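Local coordinates for protein phiAB6 tailspike (Unidentified phage, PDB 5JS4) that probably binds and fragments the exopolysaccharide of Acinetobacter baumannii as the trimeric beta-helical tailspike of a bacteriophage, at residues A[244-249]-A[274-279]; A[265-270]-A[293-298]. All blocks are in the same frame, centred on the assembly; numbering follows the deposited sequence.

Contact 1 of 2, residues A[244-249]-A[274-279]; sequences ITVDNF and QNLYLG
Thr245 packs against Tyr277 where the loop 244-249 meets strand 275-277, their CA atoms 4.7 Å apart and the touching parts running 59° apart. One backbone hydrogen bond joins them, from Val246 N to Tyr277 O (3.0 Å). CB of Thr245 rests on the same oxygen, and its methyl CG2 lies over the peptide beyond, 3.5 Å from Leu278 O. The hydroxyl, placed between backbone N and carbonyl carbon (chi1 79°), turns back to its own chain: Thr245 OG1 accepts from Asp247 N at 3.0 Å, an ST turn that opens the 3-10 segment 246-248. It also bonds Asn242 of a second subunit, which ties this turn to the trimer interface. The strand belongs to the first turns of the parallel beta-helix, and Val246 plugs in beside it with both methyls. CG1 sits 3.7 Å from Leu276 CD2, the two side chains crossing at about a right angle, whereas CG2 runs alongside Leu278, 4.1 Å from its CD2. Phe263 of helix 260-268 packs on both Val246 and Leu278. Asp247 brings OD2 to within 3.4 Å of Gly279 CA, while its OD1 bonds the hydroxyl of Tyr284, which is also hydrogen-bonded to Gly279 N.

Contact 2 of 2, residues A[265-270]-A[293-298]; sequences AYCDSA and KGKGLV
Lys295 reaches from the turn before strand 296-298 toward the last residues of helix 260-268, its aliphatic chain lying along Tyr266 and Cys267 on its way to the loop beyond. CB lies on the strand side, packed against Gln274 O. The chain then runs extended through CG to CD, which comes to the edge of the Tyr266 ring, near its plane, 4.0 Å from CE1. CE lies 3.5 Å from Cys267 O at the helix end. A bend at the last torsion (chi4 -68°) turns the ammonium group toward the loop that follows the helix. There Lys295 NZ bonds Gly273 O and, more weakly, Thr272 O, and makes a longer contact to a water (3.3 Å) that also lies 2.7 Å from Ser269 O, so the charge is met largely by backbone carbonyls. Lys293 also packs on Cys267, its CG 4.2 Å from Cys267 CB. Bent at chi2 and chi4, it carries NZ to Asp268 OD1 in a salt bridge of 2.8 Å, the nitrogen standing well above the carboxylate plane (47° out of it). OD1 also accepts from Gln264 NE2, one helical turn back. Helix 260-268 thus lies across the end of the parallel beta-helix, with Cys267 on Leu276 of strand 275-277 and strand 296-298 next to that strand, while Leu312 of the third subunit packs on Lys295.

How the contacts relate
Contacts 1 and 2 have centres about 8 Å apart and interlock along the chain, since helix 260-268 falls between the two segments of contact 1 and strand 275-277 between those of contact 2. The two strands are parallel neighbours in the beta-helix, joined by Leu276 N to Gly296 O at 2.8 Å. The helix adds a second tie, Tyr266 OH to Asn275 O (2.6 Å), and the Tyr266 ring also meets that of Phe249. Both contacts touch the third subunit, through Gln274 in contact 1 and Gly294 and Lys295 in contact 2. None of their residues lines a malonic acid pocket; they lie at the N-terminal end of the beta-helix.

Contact 1 of 2, residues A[244-249]-A[274-279]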
ATOM      1  N   ILE A 244      -3.616  15.219 -37.283  1.00 13.95           N
ATOM      2  CA  ILE A 244      -3.622  16.663 -37.488  1.00 13.46           C
ATOM      3  C   ILE A 244      -2.951  17.303 -36.275  1.00 12.95           C
ATOM      4  O   ILE A 244      -3.247  16.942 -35.139  1.00 13.51           O
ATOM      5  CB  ILE A 244      -5.063  17.201 -37.644  1.00 13.87           C
ATOM      6  CG1 ILE A 244      -5.783  16.474 -38.785  1.00 14.19           C
ATOM      7  CG2 ILE A 244      -5.056  18.699 -37.912  1.00 14.41           C
ATOM      8  CD1 ILE A 244      -7.287  16.625 -38.764  1.00 14.35           C
ATOM      9  N   THR A 245      -2.036  18.238 -36.520  1.00 13.40           N
ATOM     10  CA  THR A 245      -1.315  18.932 -35.450  1.00 13.25           C
ATOM     11  C   THR A 245      -1.409  20.440 -35.650  1.00 13.00           C
ATOM     12  O   THR A 245      -1.979  20.911 -36.633  1.00 12.92           O
ATOM     13  CB  THR A 245       0.181  18.542 -35.398  1.00 13.90           C
ATOM     14  OG1 THR A 245       0.904  19.243 -36.416  1.00 15.00           O
ATOM     15  CG2 THR A 245       0.377  17.038 -35.569  1.00 13.77           C
ATOM     16  N   VAL A 246      -0.829  21.192 -34.722  1.00 13.23           N
ATOM     17  CA  VAL A 246      -0.764  22.647 -34.858  1.00 13.41           C
ATOM     18  C   VAL A 246      -0.001  23.080 -36.117  1.00 14.03           C
ATOM     19  O   VAL A 246      -0.237  24.171 -36.634  1.00 14.39           O
ATOM     20  CB  VAL A 246      -0.171  23.333 -33.604  1.00 13.84           C
ATOM     21  CG1 VAL A 246      -1.102  23.147 -32.412  1.00 14.04           C
ATOM     22  CG2 VAL A 246       1.233  22.825 -33.290  1.00 14.24           C
ATOM     23  N   ASP A 247       0.894  22.227 -36.615  1.00 14.17           N
ATOM     24  CA  ASP A 247       1.612  22.507 -37.867  1.00 14.28           C
ATOM     25  C   ASP A 247       0.657  22.682 -39.048  1.00 14.47           C
ATOM     26  O   ASP A 247       0.940  23.456 -39.963  1.00 15.02           O
ATOM     27  CB  ASP A 247       2.624  21.403 -38.186  1.00 14.94           C
ATOM     28  CG  ASP A 247       3.731  21.298 -37.153  1.00 15.75           C
ATOM     29  OD1 ASP A 247       3.718  22.060 -36.161  1.00 17.26           O
ATOM     30  OD2 ASP A 247       4.621  20.444 -37.339  1.00 17.05           O
ATOM     31  N   ASN A 248      -0.476  21.979 -39.018  1.00 14.52           N
ATOM     32  CA  ASN A 248      -1.495  22.109 -40.065  1.00 14.81           C
ATOM     33  C   ASN A 248      -2.056  23.522 -40.140  1.00 15.44           C
ATOM     34  O   ASN A 248      -2.544  23.936 -41.185  1.00 17.02           O
ATOM     35  CB  ASN A 248      -2.671  21.147 -39.851  1.00 14.63           C
ATOM     36  CG  ASN A 248      -2.354  19.723 -40.252  1.00 14.34           C
ATOM     37  OD1 ASN A 248      -2.848  19.219 -41.261  1.00 16.98           O
ATOM     38  ND2 ASN A 248      -1.559  19.058 -39.452  1.00 12.85           N
ATOM     39  N   PHE A 249      -1.989  24.245 -39.024  1.00 15.67           N
ATOM     40  CA  PHE A 249      -2.560  25.581 -38.910  1.00 16.27           C
ATOM     41  C   PHE A 249      -1.496  26.676 -38.890  1.00 16.67           C
ATOM     42  O   PHE A 249      -1.764  27.809 -38.485  1.00 18.06           O
ATOM     43  CB  PHE A 249      -3.457  25.628 -37.673  1.00 16.05           C
ATOM     44  CG  PHE A 249      -4.621  24.695 -37.771  1.00 15.64           C
ATOM     45  CD1 PHE A 249      -4.502  23.367 -37.381  1.00 15.81           C
ATOM     46  CD2 PHE A 249      -5.820  25.126 -38.317  1.00 15.64           C
ATOM     47  CE1 PHE A 249      -5.569  22.496 -37.503  1.00 15.37           C
ATOM     48  CE2 PHE A 249      -6.890  24.260 -38.445  1.00 15.84           C
ATOM     49  CZ  PHE A 249      -6.766  22.943 -38.036  1.00 15.69           C
ATOM     50  N   GLN A 274     -10.327  15.275 -30.233  1.00 12.96           N
ATOM     51  CA  GLN A 274     -10.412  15.530 -28.795  1.00 13.26           C
ATOM     52  C   GLN A 274      -9.257  16.358 -28.251  1.00 12.96           C
ATOM     53  O   GLN A 274      -9.451  17.153 -27.337  1.00 13.54           O
ATOM     54  CB  GLN A 274     -10.454  14.214 -28.012  1.00 12.83           C
ATOM     55  CG  GLN A 274     -11.762  13.446 -28.102  1.00 13.19           C
ATOM     56  CD  GLN A 274     -11.895  12.400 -27.007  1.00 14.06           C
ATOM     57  OE1 GLN A 274     -11.208  12.459 -25.982  1.00 14.94           O
ATOM     58  NE2 GLN A 274     -12.792  11.446 -27.210  1.00 14.45           N
ATOM     59  N   ASN A 275      -8.059  16.141 -28.792  1.00 13.00           N
ATOM     60  CA  ASN A 275      -6.841  16.746 -28.265  1.00 12.84           C
ATOM     61  C   ASN A 275      -6.124  17.608 -29.285  1.00 12.63           C
ATOM     62  O   ASN A 275      -6.285  17.420 -30.495  1.00 13.27           O
ATOM     63  CB  ASN A 275      -5.876  15.653 -27.786  1.00 13.00           C
ATOM     64  CG  ASN A 275      -6.493  14.726 -26.751  1.00 13.28           C
ATOM     65  OD1 ASN A 275      -6.299  13.508 -26.793  1.00 15.92           O
ATOM     66  ND2 ASN A 275      -7.237  15.294 -25.819  1.00 12.65           N
ATOM     67  N   LEU A 276      -5.350  18.566 -28.772  1.00 12.08           N
ATOM     68  CA  LEU A 276      -4.377  19.306 -29.562  1.00 12.44           C
ATOM     69  C   LEU A 276      -3.068  18.525 -29.577  1.00 12.63           C
ATOM     70  O   LEU A 276      -2.627  18.035 -28.539  1.00 13.41           O
ATOM     71  CB  LEU A 276      -4.166  20.710 -28.984  1.00 12.87           C
ATOM     72  CG  LEU A 276      -3.177  21.623 -29.729  1.00 13.04           C
ATOM     73  CD1 LEU A 276      -3.608  23.083 -29.670  1.00 13.48           C
ATOM     74  CD2 LEU A 276      -1.757  21.485 -29.196  1.00 13.22           C
ATOM     75  N   TYR A 277      -2.469  18.410 -30.761  1.00 12.99           N
ATOM     76  CA  TYR A 277      -1.203  17.700 -30.950  1.00 13.29           C
ATOM     77  C   TYR A 277      -0.129  18.628 -31.490  1.00 13.19           C
ATOM     78  O   TYR A 277      -0.406  19.520 -32.294  1.00 13.39           O
ATOM     79  CB  TYR A 277      -1.389  16.521 -31.912  1.00 13.53           C
ATOM     80  CG  TYR A 277      -2.324  15.481 -31.362  1.00 14.01           C
ATOM     81  CD1 TYR A 277      -3.690  15.565 -31.592  1.00 14.66           C
ATOM     82  CD2 TYR A 277      -1.851  14.433 -30.578  1.00 14.94           C
ATOM     83  CE1 TYR A 277      -4.560  14.627 -31.077  1.00 15.74           C
ATOM     84  CE2 TYR A 277      -2.714  13.490 -30.053  1.00 16.34           C
ATOM     85  CZ  TYR A 277      -4.068  13.592 -30.305  1.00 16.20           C
ATOM     86  OH  TYR A 277      -4.935  12.661 -29.780  1.00 18.05           O
ATOM     87  N   LEU A 278       1.100  18.410 -31.038  1.00 13.99           N
ATOM     88  CA  LEU A 278       2.258  19.084 -31.606  1.00 14.59           C
ATOM     89  C   LEU A 278       2.823  18.260 -32.755  1.00 15.13           C
ATOM     90  O   LEU A 278       2.590  17.053 -32.837  1.00 16.38           O
ATOM     91  CB  LEU A 278       3.332  19.284 -30.542  1.00 15.13           C
ATOM     92  CG  LEU A 278       2.914  20.037 -29.280  1.00 15.05           C
ATOM     93  CD1 LEU A 278       4.109  20.169 -28.351  1.00 15.13           C
ATOM     94  CD2 LEU A 278       2.330  21.408 -29.603  1.00 15.13           C
ATOM     95  N   GLY A 279       3.555  18.924 -33.644  1.00 15.15           N
ATOM     96  CA  GLY A 279       4.282  18.246 -34.716  1.00 14.80           C
ATOM     97  C   GLY A 279       5.474  17.475 -34.180  1.00 14.19           C
ATOM     98  O   GLY A 279       5.781  17.548 -32.991  1.00 14.63           O
TER

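Contact 2 of 2, residues A[265-270]-A[293-298]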
ATOM      1  N   ALA A 265      -6.309  28.528 -33.812  1.00 15.22           N
ATOM      2  CA  ALA A 265      -6.965  28.071 -35.037  1.00 15.74           C
ATOM      3  C   ALA A 265      -7.231  26.569 -34.985  1.00 15.63           C
ATOM      4  O   ALA A 265      -8.298  26.104 -35.386  1.00 15.87           O
ATOM      5  CB  ALA A 265      -6.120  28.420 -36.252  1.00 16.09           C
ATOM      6  N   TYR A 266      -6.258  25.816 -34.480  1.00 15.70           N
ATOM      7  CA  TYR A 266      -6.426  24.379 -34.287  1.00 14.74           C
ATOM      8  C   TYR A 266      -7.642  24.084 -33.407  1.00 14.70           C
ATOM      9  O   TYR A 266      -8.478  23.246 -33.746  1.00 14.63           O
ATOM     10  CB  TYR A 266      -5.171  23.779 -33.648  1.00 14.21           C
ATOM     11  CG  TYR A 266      -5.256  22.287 -33.433  1.00 14.30           C
ATOM     12  CD1 TYR A 266      -6.034  21.752 -32.411  1.00 13.84           C
ATOM     13  CD2 TYR A 266      -4.560  21.408 -34.256  1.00 14.58           C
ATOM     14  CE1 TYR A 266      -6.125  20.389 -32.222  1.00 13.99           C
ATOM     15  CE2 TYR A 266      -4.636  20.041 -34.066  1.00 14.33           C
ATOM     16  CZ  TYR A 266      -5.422  19.540 -33.047  1.00 13.79           C
ATOM     17  OH  TYR A 266      -5.504  18.188 -32.850  1.00 13.66           O
ATOM     18  N   CYS A 267      -7.725  24.774 -32.274  1.00 14.87           N
ATOM     19  CA  CYS A 267      -8.797  24.543 -31.306  1.00 16.18           C
ATOM     20  C   CYS A 267     -10.160  25.027 -31.800  1.00 16.10           C
ATOM     21  O   CYS A 267     -11.191  24.527 -31.352  1.00 16.29           O
ATOM     22  CB  CYS A 267      -8.456  25.194 -29.967  1.00 15.88           C
ATOM     23  SG  CYS A 267      -6.985  24.487 -29.192  1.00 17.07           S
ATOM     24  N   ASP A 268     -10.159  25.994 -32.717  1.00 17.02           N
ATOM     25  CA  ASP A 268     -11.394  26.521 -33.304  1.00 17.75           C
ATOM     26  C   ASP A 268     -11.848  25.738 -34.539  1.00 17.05           C
ATOM     27  O   ASP A 268     -12.969  25.927 -35.015  1.00 18.93           O
ATOM     28  CB  ASP A 268     -11.210  27.992 -33.690  1.00 18.70           C
ATOM     29  CG  ASP A 268     -10.979  28.897 -32.493  1.00 19.86           C
ATOM     30  OD1 ASP A 268     -11.135  28.450 -31.336  1.00 21.25           O
ATOM     31  OD2 ASP A 268     -10.642  30.075 -32.718  1.00 22.94           O
ATOM     32  N   SER A 269     -10.985  24.861 -35.052  1.00 17.59           N
ATOM     33  CA  SER A 269     -11.251  24.143 -36.299  1.00 16.97           C
ATOM     34  C   SER A 269     -12.293  23.042 -36.147  1.00 17.58           C
ATOM     35  O   SER A 269     -12.337  22.353 -35.131  1.00 18.72           O
ATOM     36  CB  SER A 269      -9.957  23.523 -36.840  1.00 17.22           C
ATOM     37  OG  SER A 269     -10.221  22.691 -37.957  1.00 17.39           O
ATOM     38  N   ALA A 270     -13.101  22.867 -37.190  1.00 18.32           N
ATOM     39  CA  ALA A 270     -14.075  21.776 -37.275  1.00 19.02           C
ATOM     40  C   ALA A 270     -13.433  20.419 -37.565  1.00 18.11           C
ATOM     41  O   ALA A 270     -14.099  19.388 -37.480  1.00 19.55           O
ATOM     42  CB  ALA A 270     -15.092  22.086 -38.360  1.00 20.91           C
ATOM     43  N   LYS A 293     -10.624  25.301 -25.671  1.00 15.70           N
ATOM     44  CA  LYS A 293     -12.011  25.025 -26.049  1.00 16.77           C
ATOM     45  C   LYS A 293     -12.411  23.587 -25.715  1.00 16.39           C
ATOM     46  O   LYS A 293     -13.139  22.948 -26.472  1.00 18.23           O
ATOM     47  CB  LYS A 293     -12.240  25.289 -27.545  1.00 17.93           C
ATOM     48  CG  LYS A 293     -11.844  26.672 -28.032  1.00 19.37           C
ATOM     49  CD  LYS A 293     -12.744  27.747 -27.450  1.00 20.33           C
ATOM     50  CE  LYS A 293     -12.521  29.090 -28.129  1.00 21.34           C
ATOM     51  NZ  LYS A 293     -13.149  29.164 -29.480  1.00 22.10           N
ATOM     52  N   GLY A 294     -11.919  23.075 -24.589  1.00 14.83           N
ATOM     53  CA  GLY A 294     -12.268  21.732 -24.138  1.00 14.96           C
ATOM     54  C   GLY A 294     -11.417  20.622 -24.726  1.00 15.04           C
ATOM     55  O   GLY A 294     -11.629  19.449 -24.412  1.00 14.45           O
ATOM     56  N   LYS A 295     -10.456  20.971 -25.577  1.00 14.67           N
ATOM     57  CA  LYS A 295      -9.533  19.973 -26.101  1.00 14.76           C
ATOM     58  C   LYS A 295      -8.447  19.689 -25.078  1.00 13.97           C
ATOM     59  O   LYS A 295      -7.992  20.583 -24.373  1.00 14.41           O
ATOM     60  CB  LYS A 295      -8.915  20.426 -27.421  1.00 16.16           C
ATOM     61  CG  LYS A 295      -9.951  20.578 -28.520  1.00 17.13           C
ATOM     62  CD  LYS A 295      -9.312  20.746 -29.881  1.00 18.47           C
ATOM     63  CE  LYS A 295     -10.342  21.132 -30.923  1.00 17.20           C
ATOM     64  NZ  LYS A 295     -11.320  20.046 -31.223  1.00 16.63           N
ATOM     65  N   GLY A 296      -8.057  18.427 -24.973  1.00 13.05           N
ATOM     66  CA  GLY A 296      -6.889  18.064 -24.185  1.00 13.23           C
ATOM     67  C   GLY A 296      -5.614  18.439 -24.913  1.00 13.32           C
ATOM     68  O   GLY A 296      -5.644  18.988 -26.020  1.00 13.40           O
ATOM     69  N   LEU A 297      -4.488  18.118 -24.294  1.00 13.39           N
ATOM     70  CA  LEU A 297      -3.192  18.543 -24.792  1.00 13.46           C
ATOM     71  C   LEU A 297      -2.230  17.362 -24.832  1.00 13.60           C
ATOM     72  O   LEU A 297      -1.951  16.749 -23.803  1.00 14.36           O
ATOM     73  CB  LEU A 297      -2.649  19.662 -23.901  1.00 14.46           C
ATOM     74  CG  LEU A 297      -1.310  20.300 -24.267  1.00 14.90           C
ATOM     75  CD1 LEU A 297      -1.295  20.821 -25.697  1.00 15.68           C
ATOM     76  CD2 LEU A 297      -1.008  21.426 -23.293  1.00 14.60           C
ATOM     77  N   VAL A 298      -1.746  17.046 -26.030  1.00 12.98           N
ATOM     78  CA  VAL A 298      -0.771  15.979 -26.237  1.00 13.08           C
ATOM     79  C   VAL A 298       0.470  16.581 -26.891  1.00 13.21           C
ATOM     80  O   VAL A 298       0.395  17.162 -27.977  1.00 13.53           O
ATOM     81  CB  VAL A 298      -1.346  14.855 -27.119  1.00 13.83           C
ATOM     82  CG1 VAL A 298      -0.322  13.749 -27.328  1.00 14.54           C
ATOM     83  CG2 VAL A 298      -2.614  14.290 -26.495  1.00 13.76           C
TER
HETATM   84  O   HOH W   1     -13.204  20.159 -33.873  1.00 23.65           O